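Local atomic coordinates of cytochrome c552 (PDB entry 5ZE8), a protein that carries five covalently bound heme c groups and probably transfers electrons at low potential in a purple sulfur photosynthetic bacterium. Residues S41-A46 / Q55-M60; C45-E50 / K205-L210. All coordinates share one frame; numbering follows the deposited sequence.

Contact 1: residues S41-A46 / Q55-M60. With HEC (heme c), chain B.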
loop_
_atom_site.group_PDB
_atom_site.type_symbol
_atom_site.label_atom_id
_atom_site.label_comp_id
_atom_site.label_asym_id
_atom_site.label_seq_id
_atom_site.Cartn_x
_atom_site.Cartn_y
_atom_site.Cartn_z
ATOM N N SER A 41 -2.548 -1.998 24.002
ATOM C CA SER A 41 -3.571 -1.765 22.987
ATOM C C SER A 41 -3.572 -0.319 22.564
ATOM O O SER A 41 -3.462 0.622 23.358
ATOM C CB SER A 41 -4.972 -2.074 23.545
ATOM O OG SER A 41 -5.968 -1.752 22.595
ATOM N N SER A 42 -3.912 -0.147 21.293
ATOM C CA SER A 42 -4.070 1.209 20.696
ATOM C C SER A 42 -5.192 2.007 21.419
ATOM O O SER A 42 -5.241 3.265 21.346
ATOM C CB SER A 42 -4.330 1.105 19.195
ATOM O OG SER A 42 -3.284 0.340 18.562
ATOM N N GLU A 43 -6.145 1.278 22.017
ATOM C CA GLU A 43 -7.205 1.907 22.785
ATOM C C GLU A 43 -6.620 2.715 23.964
ATOM O O GLU A 43 -7.247 3.703 24.384
ATOM C CB GLU A 43 -8.225 0.853 23.274
ATOM C CG GLU A 43 -8.883 0.082 22.180
ATOM C CD GLU A 43 -9.761 0.925 21.277
ATOM O OE1 GLU A 43 -10.448 1.817 21.811
ATOM O OE2 GLU A 43 -9.812 0.662 20.018
ATOM N N LEU A 44 -5.519 2.307 24.549
ATOM C CA LEU A 44 -4.906 3.063 25.626
ATOM C C LEU A 44 -4.399 4.396 25.102
ATOM O O LEU A 44 -4.724 5.431 25.636
ATOM C CB LEU A 44 -3.740 2.308 26.292
ATOM C CG LEU A 44 -3.033 3.223 27.344
ATOM C CD1 LEU A 44 -4.059 3.623 28.422
ATOM C CD2 LEU A 44 -1.826 2.616 27.957
ATOM N N CYS A 45 -3.722 4.396 23.972
ATOM C CA CYS A 45 -3.217 5.579 23.328
ATOM C C CYS A 45 -4.297 6.547 22.981
ATOM O O CYS A 45 -4.106 7.744 23.084
ATOM C CB CYS A 45 -2.391 5.194 22.088
ATOM S SG CYS A 45 -1.192 3.875 22.255
ATOM N N ALA A 46 -5.491 6.053 22.599
ATOM C CA ALA A 46 -6.609 6.829 22.170
ATOM C C ALA A 46 -7.113 7.700 23.276
ATOM O O ALA A 46 -7.710 8.702 22.970
ATOM C CB ALA A 46 -7.761 5.949 21.745
ATOM N N GLN A 55 -7.871 8.377 12.760
ATOM C CA GLN A 55 -7.273 8.194 11.433
ATOM C C GLN A 55 -6.706 6.792 11.267
ATOM O O GLN A 55 -6.970 6.140 10.221
ATOM C CB GLN A 55 -6.190 9.230 11.256
ATOM C CG GLN A 55 -6.694 10.687 11.121
ATOM C CD GLN A 55 -5.580 11.721 11.232
ATOM O OE1 GLN A 55 -4.472 11.458 11.675
ATOM N NE2 GLN A 55 -5.992 12.996 10.966
ATOM N N TRP A 56 -5.950 6.361 12.263
ATOM C CA TRP A 56 -5.318 5.060 12.258
ATOM C C TRP A 56 -6.371 3.949 12.167
ATOM O O TRP A 56 -6.173 3.000 11.416
ATOM C CB TRP A 56 -4.417 4.866 13.500
ATOM C CG TRP A 56 -3.973 3.407 13.638
ATOM C CD1 TRP A 56 -3.014 2.788 12.943
ATOM C CD2 TRP A 56 -4.573 2.446 14.459
ATOM N NE1 TRP A 56 -2.987 1.480 13.248
ATOM C CE2 TRP A 56 -3.942 1.229 14.190
ATOM C CE3 TRP A 56 -5.578 2.488 15.411
ATOM C CZ2 TRP A 56 -4.274 0.077 14.810
ATOM C CZ3 TRP A 56 -5.951 1.280 16.001
ATOM C CH2 TRP A 56 -5.244 0.113 15.719
ATOM N N LYS A 57 -7.467 4.069 12.911
ATOM C CA LYS A 57 -8.420 2.968 13.020
ATOM C C LYS A 57 -9.070 2.638 11.742
ATOM O O LYS A 57 -9.396 1.458 11.471
ATOM C CB LYS A 57 -9.440 3.283 14.104
ATOM C CG LYS A 57 -10.319 2.110 14.514
ATOM C CD LYS A 57 -9.565 0.971 15.134
ATOM C CE LYS A 57 -10.468 -0.153 15.729
ATOM N NZ LYS A 57 -9.645 -1.383 16.031
ATOM N N GLY A 58 -9.273 3.625 10.899
ATOM C CA GLY A 58 -9.786 3.429 9.570
ATOM C C GLY A 58 -8.840 2.995 8.483
ATOM O O GLY A 58 -9.234 2.782 7.364
ATOM N N SER A 59 -7.553 2.926 8.827
ATOM C CA SER A 59 -6.535 2.633 7.834
ATOM C C SER A 59 -6.300 1.150 7.607
ATOM O O SER A 59 -6.577 0.356 8.476
ATOM C CB SER A 59 -5.177 3.250 8.244
ATOM O OG SER A 59 -4.553 2.551 9.305
ATOM N N MET A 60 -5.703 0.821 6.470
ATOM C CA MET A 60 -5.342 -0.599 6.264
ATOM C C MET A 60 -4.301 -1.098 7.199
ATOM O O MET A 60 -4.169 -2.302 7.387
ATOM C CB MET A 60 -4.959 -0.874 4.834
ATOM C CG MET A 60 -6.097 -0.684 3.888
ATOM S SD MET A 60 -7.588 -1.612 4.248
ATOM C CE MET A 60 -6.982 -3.321 4.149
HETATM FE FE HEC B . 1.477 9.977 23.819
HETATM C CHA HEC B . 3.130 12.718 22.572
HETATM C CHB HEC B . 2.745 8.037 21.304
HETATM C CHC HEC B . -0.245 7.246 24.997
HETATM C CHD HEC B . 0.068 11.878 26.277
HETATM N NA HEC B . 2.739 10.280 22.292
HETATM C C1A HEC B . 3.323 11.495 21.961
HETATM C C2A HEC B . 4.171 11.343 20.827
HETATM C C3A HEC B . 4.049 10.026 20.431
HETATM C C4A HEC B . 3.186 9.348 21.353
HETATM C CMA HEC B . 4.775 9.342 19.281
HETATM C CAA HEC B . 4.919 12.443 20.126
HETATM C CBA HEC B . 6.164 12.968 20.852
HETATM C CGA HEC B . 6.852 13.851 19.821
HETATM O O1A HEC B . 6.459 15.010 19.651
HETATM O O2A HEC B . 7.892 13.498 19.229
HETATM N NB HEC B . 1.306 8.007 23.253
HETATM C C1B HEC B . 1.904 7.434 22.170
HETATM C C2B HEC B . 1.492 6.091 22.092
HETATM C C3B HEC B . 0.622 5.808 23.087
HETATM C C4B HEC B . 0.554 7.084 23.848
HETATM C CMB HEC B . 1.983 5.201 20.913
HETATM C CAB HEC B . 0.076 4.475 23.511
HETATM C CBB HEC B . 0.991 3.375 23.667
HETATM N NC HEC B . 0.174 9.649 25.376
HETATM C C1C HEC B . -0.406 8.424 25.674
HETATM C C2C HEC B . -1.348 8.601 26.730
HETATM C C3C HEC B . -1.326 9.948 27.090
HETATM C C4C HEC B . -0.348 10.574 26.266
HETATM C CMC HEC B . -2.283 7.496 27.185
HETATM C CAC HEC B . -2.132 10.698 28.122
HETATM C CBC HEC B . -2.399 10.147 29.353
HETATM N ND HEC B . 1.576 11.846 24.285
HETATM C C1D HEC B . 0.922 12.443 25.351
HETATM C C2D HEC B . 1.215 13.860 25.374
HETATM C C3D HEC B . 2.061 14.110 24.368
HETATM C C4D HEC B . 2.285 12.804 23.679
HETATM C CMD HEC B . 0.679 14.896 26.368
HETATM C CAD HEC B . 2.595 15.454 23.938
HETATM C CBD HEC B . 1.747 16.088 22.835
HETATM C CGD HEC B . 0.252 15.986 22.799
HETATM O O1D HEC B . -0.428 16.711 23.593
HETATM O O2D HEC B . -0.280 15.201 21.952
HETATM O O HOH W 1 -8.067 -0.517 18.434
#

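Contact 2: residues C45-E50 / K205-L210. With HEC (heme c), chain B.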
loop_
_atom_site.group_PDB
_atom_site.type_symbol
_atom_site.label_atom_id
_atom_site.label_comp_id
_atom_site.label_asym_id
_atom_site.label_seq_id
_atom_site.Cartn_x
_atom_site.Cartn_y
_atom_site.Cartn_z
ATOM N N CYS A 45 -3.722 4.396 23.972
ATOM C CA CYS A 45 -3.217 5.579 23.328
ATOM C C CYS A 45 -4.297 6.547 22.981
ATOM O O CYS A 45 -4.106 7.744 23.084
ATOM C CB CYS A 45 -2.391 5.194 22.088
ATOM S SG CYS A 45 -1.192 3.875 22.255
ATOM N N ALA A 46 -5.491 6.053 22.599
ATOM C CA ALA A 46 -6.609 6.829 22.170
ATOM C C ALA A 46 -7.113 7.700 23.276
ATOM O O ALA A 46 -7.710 8.702 22.970
ATOM C CB ALA A 46 -7.761 5.949 21.745
ATOM N N ASN A 47 -6.793 7.374 24.509
ATOM C CA ASN A 47 -7.185 8.307 25.602
ATOM C C ASN A 47 -6.676 9.704 25.453
ATOM O O ASN A 47 -7.375 10.635 25.858
ATOM C CB ASN A 47 -6.745 7.748 26.918
ATOM C CG ASN A 47 -7.577 6.577 27.363
ATOM O OD1 ASN A 47 -7.047 5.587 27.803
ATOM N ND2 ASN A 47 -8.898 6.714 27.286
ATOM N N CYS A 48 -5.448 9.899 24.901
ATOM C CA CYS A 48 -4.814 11.179 24.719
ATOM C C CYS A 48 -4.483 11.558 23.265
ATOM O O CYS A 48 -3.977 12.640 23.039
ATOM C CB CYS A 48 -3.560 11.202 25.558
ATOM S SG CYS A 48 -3.875 10.817 27.292
ATOM N N HIS A 49 -4.674 10.648 22.295
ATOM C CA HIS A 49 -4.303 10.908 20.895
ATOM C C HIS A 49 -5.548 10.470 20.065
ATOM O O HIS A 49 -5.446 9.687 19.119
ATOM C CB HIS A 49 -3.096 10.010 20.500
ATOM C CG HIS A 49 -1.861 10.356 21.234
ATOM N ND1 HIS A 49 -1.266 11.602 21.152
ATOM C CD2 HIS A 49 -1.167 9.672 22.168
ATOM C CE1 HIS A 49 -0.195 11.608 21.917
ATOM N NE2 HIS A 49 -0.095 10.443 22.545
ATOM N N GLU A 50 -6.748 10.942 20.438
ATOM C CA GLU A 50 -7.938 10.535 19.761
ATOM C C GLU A 50 -7.952 10.848 18.239
ATOM O O GLU A 50 -8.428 10.048 17.457
ATOM C CB GLU A 50 -9.193 11.178 20.464
ATOM C CG GLU A 50 -10.548 10.764 19.896
ATOM C CD GLU A 50 -11.369 9.903 20.830
ATOM O OE1 GLU A 50 -10.847 8.836 21.303
ATOM O OE2 GLU A 50 -12.535 10.336 21.085
ATOM N N LYS A 205 -7.951 7.254 36.391
ATOM C CA LYS A 205 -7.432 5.942 35.996
ATOM C C LYS A 205 -5.898 6.068 35.933
ATOM O O LYS A 205 -5.389 7.101 35.505
ATOM C CB LYS A 205 -8.008 5.646 34.611
ATOM C CG LYS A 205 -7.885 4.218 34.133
ATOM C CD LYS A 205 -8.804 3.935 32.941
ATOM C CE LYS A 205 -8.414 4.634 31.622
ATOM N NZ LYS A 205 -7.863 3.690 30.598
ATOM N N THR A 206 -5.152 5.089 36.433
ATOM C CA THR A 206 -3.704 5.177 36.368
ATOM C C THR A 206 -3.314 4.742 34.947
ATOM O O THR A 206 -3.815 3.720 34.440
ATOM C CB THR A 206 -2.961 4.380 37.483
ATOM O OG1 THR A 206 -2.698 3.036 37.078
ATOM C CG2 THR A 206 -3.768 4.370 38.753
ATOM N N ILE A 207 -2.513 5.598 34.319
ATOM C CA ILE A 207 -1.848 5.306 33.026
ATOM C C ILE A 207 -0.424 4.867 33.355
ATOM O O ILE A 207 0.319 5.587 33.977
ATOM C CB ILE A 207 -1.811 6.541 32.103
ATOM C CG1 ILE A 207 -3.237 7.125 31.914
ATOM C CG2 ILE A 207 -1.133 6.225 30.737
ATOM C CD1 ILE A 207 -4.276 6.210 31.273
ATOM N N PRO A 208 -0.032 3.667 32.894
ATOM C CA PRO A 208 1.347 3.298 33.236
ATOM C C PRO A 208 2.384 4.225 32.539
ATOM O O PRO A 208 2.057 4.895 31.505
ATOM C CB PRO A 208 1.415 1.899 32.710
ATOM C CG PRO A 208 0.512 1.880 31.498
ATOM C CD PRO A 208 -0.637 2.767 31.920
ATOM N N ALA A 209 3.623 4.252 33.053
ATOM C CA ALA A 209 4.686 4.910 32.356
ATOM C C ALA A 209 4.835 4.258 30.930
ATOM O O ALA A 209 4.843 3.025 30.752
ATOM C CB ALA A 209 5.984 4.811 33.130
ATOM N N LEU A 210 4.912 5.129 29.948
ATOM C CA LEU A 210 5.051 4.802 28.512
ATOM C C LEU A 210 6.318 5.489 28.016
ATOM O O LEU A 210 6.267 6.481 27.340
ATOM C CB LEU A 210 3.775 5.291 27.743
ATOM C CG LEU A 210 2.520 4.507 28.155
ATOM C CD1 LEU A 210 1.390 5.172 27.393
ATOM C CD2 LEU A 210 2.599 3.003 27.785
HETATM FE FE HEC B . 1.477 9.977 23.819
HETATM C CHA HEC B . 3.130 12.718 22.572
HETATM C CHB HEC B . 2.745 8.037 21.304
HETATM C CHC HEC B . -0.245 7.246 24.997
HETATM C CHD HEC B . 0.068 11.878 26.277
HETATM N NA HEC B . 2.739 10.280 22.292
HETATM C C1A HEC B . 3.323 11.495 21.961
HETATM C C2A HEC B . 4.171 11.343 20.827
HETATM C C3A HEC B . 4.049 10.026 20.431
HETATM C C4A HEC B . 3.186 9.348 21.353
HETATM C CMA HEC B . 4.775 9.342 19.281
HETATM C CAA HEC B . 4.919 12.443 20.126
HETATM C CBA HEC B . 6.164 12.968 20.852
HETATM C CGA HEC B . 6.852 13.851 19.821
HETATM O O1A HEC B . 6.459 15.010 19.651
HETATM O O2A HEC B . 7.892 13.498 19.229
HETATM N NB HEC B . 1.306 8.007 23.253
HETATM C C1B HEC B . 1.904 7.434 22.170
HETATM C C2B HEC B . 1.492 6.091 22.092
HETATM C C3B HEC B . 0.622 5.808 23.087
HETATM C C4B HEC B . 0.554 7.084 23.848
HETATM C CMB HEC B . 1.983 5.201 20.913
HETATM C CAB HEC B . 0.076 4.475 23.511
HETATM C CBB HEC B . 0.991 3.375 23.667
HETATM N NC HEC B . 0.174 9.649 25.376
HETATM C C1C HEC B . -0.406 8.424 25.674
HETATM C C2C HEC B . -1.348 8.601 26.730
HETATM C C3C HEC B . -1.326 9.948 27.090
HETATM C C4C HEC B . -0.348 10.574 26.266
HETATM C CMC HEC B . -2.283 7.496 27.185
HETATM C CAC HEC B . -2.132 10.698 28.122
HETATM C CBC HEC B . -2.399 10.147 29.353
HETATM N ND HEC B . 1.576 11.846 24.285
HETATM C C1D HEC B . 0.922 12.443 25.351
HETATM C C2D HEC B . 1.215 13.860 25.374
HETATM C C3D HEC B . 2.061 14.110 24.368
HETATM C C4D HEC B . 2.285 12.804 23.679
HETATM C CMD HEC B . 0.679 14.896 26.368
HETATM C CAD HEC B . 2.595 15.454 23.938
HETATM C CBD HEC B . 1.747 16.088 22.835
HETATM C CGD HEC B . 0.252 15.986 22.799
HETATM O O1D HEC B . -0.428 16.711 23.593
HETATM O O2D HEC B . -0.280 15.201 21.952
#

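Contact 1: residues S41-A46 / Q55-M60
Ser42 sets its hydroxyl over a face of the Trp56 indole, and this polar-on-aromatic meeting is the closest approach between segments 41-46 and 55-60. Ser42 OG lies 3.5 Å from Trp56 CH2, while Ser42 CB comes to 3.6 Å from Trp56 CZ3, so both atoms rest on the six-membered ring at its outer end. Trp56 CG stands opposite its own backbone N (chi1 169°), which carries that end of the indole out toward Ser42. The hydroxyl is also hydrogen-bonded to Glu123, and the indole NE1 to the carbonyl oxygen of Val125. Held in this way, Trp56 also lines the pocket of a second heme c, about 4 Å from its side chain. Nearer the surface, a water accepts from Lys57 NZ at 3.0 Å and lies at the edge of the Trp56 ring, in its plane. Its bond to Glu43 OE2 is doubtful, because that carboxylate oxygen is crowded in the model. Ser41 OG caps the helix start by accepting from Glu43 N. The contact thus sets the short helix 42-46 beside helix 50-57, with Ser42 and Cys45 also packing on Cys127 of helix 127-131.

Contact 2: residues C45-E50 / K205-L210
Asn47 turns its CG opposite the carbonyl carbon (chi1 -73°), and Lys205 bends near the end of its chain (chi3 69°), so the amide end of Asn47 and the amine of Lys205 come close although their CB atoms start well apart. Asn47 OD1 as modelled lies 3.5 Å from Lys205 NZ, but the amide is probably turned over, and the nature of this approach stays undecided. The two side chains cross at roughly a right angle. Beneath this surface pair, Ile207 and Leu210 meet the heme that segment 45-50 carries: Ile207 CG2 approaches the methyl CMC at 3.9 Å, and Leu210 CD1 reaches the meso carbon CHC at 3.6 Å. Cys45, Cys48 and His49 form the CXXCH heme-binding motif. Thioether bonds of 1.9 Å join Cys45 SG to heme CAB and Cys48 SG to heme CAC. His49 NE2 coordinates the heme iron, FE, at 2.1 Å. His195 supplies the second axial ligand, and its ND1 is hydrogen-bonded to the carbonyl oxygen of Leu210, so segment 205-210 also positions a ligand in the second shell. Bis-histidine ligation of this kind is consistent with a low-potential heme whose role is electron transfer.

From the N terminus, the chain enters helix 42-46, from which both contacts start. Contact 1 closes a short loop of eight intervening residues, five of them helical, when helix 50-57 brings segment 55-60 back beside that helix. Contact 2 closes a far longer one, with 154 residues between its segments, when strand 205-207 of the two-stranded antiparallel sheet arrives. Contact 1 starts first and ends within the span of contact 2, so the two cross rather than nest. Leu44 bridges them by packing: Leu44 CD1 is 3.9 Å from Ile207 CD1. Together they tie helix 42-46 to helix 50-57 and to strand 205-207, with contact 2 enclosing the heme bound by Cys45 and Cys48, and Trp56 of contact 1 next to another heme.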